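Local atomic coordinates of protein VMS1 (Saccharomyces cerevisiae, PDB entry 5WHG), a protein that cleaves polypeptidyl-tRNAs downstream of the ribosome-associated quality control pathway, releasing incompletely synthesized polypeptides for degradation. Residues 30-33 / 34-37. Residues are numbered along the deposited sequence; the frame is centred on the assembly and turned at random.
Sequences QLLN and SLKL
The flat groups here are the peptide carbonyls of L31 and L32, met by the S34 hydroxyl and the L35 N-H: S34 OG lies 3.0 Å from L31 O, tilted 32° from the carbonyl plane, while L35 N sits above the plane of the L32 carbonyl, 3.0 Å from L32 O. This is the C-terminal turn of the short helix 29-34, in the N-terminal part of VMS1; the chain then leaves it for edge strand 36-37 of a small antiparallel sheet. The bonding is mixed: S34 N makes weak bonds to the O atoms of Q30 and L31, L35 N a weak one to L31 O, and the firmer bond from L35 N reaches back only three residues, to L32 O. Serine suits this place because its short side chain, with OG between the backbone N and the carbonyl carbon (chi1 86°), folds back onto the last turn. Replacing S34 by an alanine would remove the hydroxyl and would probably leave L31 O relying on the weak bonds from the S34 and L35 N-H groups. An apolar leucine suits the buried position of L35: its branched end is shared between the two helix leucines, and F165 of strand 162-166, L176 of strand 176-179 and L195 of helix 191-198 also touch it, joining helix to sheet. L35 CD2 lies 4.1 Å from L31 CD1, and L35 CD1 lies 4.2 Å from L32 CD1.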
ATOM      1  N   GLN A  30     -15.636  17.446  -1.603  1.00134.23           N
ATOM      2  CA  GLN A  30     -15.306  18.747  -2.181  1.00137.82           C
ATOM      3  C   GLN A  30     -13.984  18.686  -2.929  1.00125.75           C
ATOM      4  O   GLN A  30     -13.891  19.086  -4.092  1.00128.65           O
ATOM      5  CB  GLN A  30     -15.248  19.820  -1.088  1.00151.04           C
ATOM      6  CG  GLN A  30     -15.256  21.258  -1.636  1.00163.70           C
ATOM      7  CD  GLN A  30     -14.625  22.278  -0.689  1.00171.70           C
ATOM      8  OE1 GLN A  30     -13.553  22.042  -0.130  1.00176.03           O
ATOM      9  NE2 GLN A  30     -15.288  23.421  -0.516  1.00172.53           N
ATOM     10  N   LEU A  31     -12.948  18.172  -2.276  1.00123.62           N
ATOM     11  CA  LEU A  31     -11.649  18.068  -2.926  1.00121.58           C
ATOM     12  C   LEU A  31     -11.684  17.085  -4.098  1.00120.32           C
ATOM     13  O   LEU A  31     -11.053  17.327  -5.133  1.00123.47           O
ATOM     14  CB  LEU A  31     -10.601  17.675  -1.888  1.00116.91           C
ATOM     15  CG  LEU A  31      -9.178  17.445  -2.382  1.00122.79           C
ATOM     16  CD1 LEU A  31      -8.729  18.625  -3.206  1.00128.30           C
ATOM     17  CD2 LEU A  31      -8.242  17.234  -1.205  1.00122.06           C
ATOM     18  N   LEU A  32     -12.436  15.987  -3.969  1.00111.04           N
ATOM     19  CA  LEU A  32     -12.502  14.986  -5.032  1.00106.71           C
ATOM     20  C   LEU A  32     -13.098  15.568  -6.309  1.00116.47           C
ATOM     21  O   LEU A  32     -12.469  15.545  -7.374  1.00108.11           O
ATOM     22  CB  LEU A  32     -13.327  13.788  -4.564  1.00100.20           C
ATOM     23  CG  LEU A  32     -12.899  12.428  -5.085  1.00 96.41           C
ATOM     24  CD1 LEU A  32     -11.402  12.351  -5.045  1.00 98.50           C
ATOM     25  CD2 LEU A  32     -13.478  11.367  -4.194  1.00 98.86           C
ATOM     26  N   ASN A  33     -14.326  16.092  -6.212  1.00129.04           N
ATOM     27  CA  ASN A  33     -15.051  16.631  -7.359  1.00127.94           C
ATOM     28  C   ASN A  33     -14.373  17.847  -7.971  1.00123.09           C
ATOM     29  O   ASN A  33     -14.762  18.258  -9.072  1.00123.72           O
ATOM     30  CB  ASN A  33     -16.484  17.001  -6.957  1.00131.83           C
ATOM     31  CG  ASN A  33     -17.432  15.814  -6.978  1.00137.71           C
ATOM     32  OD1 ASN A  33     -17.013  14.654  -6.913  1.00137.86           O
ATOM     33  ND2 ASN A  33     -18.723  16.102  -7.075  1.00142.57           N
ATOM     34  N   SER A  34     -13.384  18.436  -7.296  1.00117.04           N
ATOM     35  CA  SER A  34     -12.614  19.519  -7.893  1.00125.15           C
ATOM     36  C   SER A  34     -11.447  19.013  -8.737  1.00119.83           C
ATOM     37  O   SER A  34     -11.091  19.667  -9.722  1.00116.65           O
ATOM     38  CB  SER A  34     -12.107  20.490  -6.806  1.00134.36           C
ATOM     39  OG  SER A  34     -10.875  20.090  -6.213  1.00128.77           O
ATOM     40  N   LEU A  35     -10.865  17.856  -8.394  1.00117.17           N
ATOM     41  CA  LEU A  35      -9.714  17.312  -9.118  1.00105.41           C
ATOM     42  C   LEU A  35      -9.963  17.239 -10.623  1.00114.93           C
ATOM     43  O   LEU A  35     -10.980  16.703 -11.075  1.00120.83           O
ATOM     44  CB  LEU A  35      -9.387  15.921  -8.584  1.00104.75           C
ATOM     45  CG  LEU A  35      -8.865  15.845  -7.150  1.00113.20           C
ATOM     46  CD1 LEU A  35      -8.271  14.463  -6.869  1.00 99.28           C
ATOM     47  CD2 LEU A  35      -7.842  16.959  -6.850  1.00115.87           C
ATOM     48  N   LYS A  36      -9.016  17.776 -11.398  1.00114.11           N
ATOM     49  CA  LYS A  36      -9.089  17.807 -12.855  1.00116.55           C
ATOM     50  C   LYS A  36      -7.755  17.342 -13.421  1.00121.88           C
ATOM     51  O   LYS A  36      -6.708  17.912 -13.088  1.00123.13           O
ATOM     52  CB  LYS A  36      -9.404  19.218 -13.381  1.00122.47           C
ATOM     53  CG  LYS A  36     -10.541  19.959 -12.685  1.00123.46           C
ATOM     54  CD  LYS A  36     -11.909  19.357 -12.983  1.00126.75           C
ATOM     55  CE  LYS A  36     -13.011  20.350 -12.620  1.00138.06           C
ATOM     56  NZ  LYS A  36     -14.361  19.961 -13.121  1.00140.07           N
ATOM     57  N   LEU A  37      -7.792  16.325 -14.288  1.00122.10           N
ATOM     58  CA  LEU A  37      -6.571  15.676 -14.756  1.00114.93           C
ATOM     59  C   LEU A  37      -5.839  16.516 -15.797  1.00118.28           C
ATOM     60  O   LEU A  37      -6.433  16.948 -16.791  1.00114.63           O
ATOM     61  CB  LEU A  37      -6.882  14.311 -15.355  1.00109.01           C
ATOM     62  CG  LEU A  37      -5.605  13.705 -15.949  1.00106.45           C
ATOM     63  CD1 LEU A  37      -4.736  13.092 -14.846  1.00 96.72           C
ATOM     64  CD2 LEU A  37      -5.891  12.719 -17.066  1.00104.87           C
TER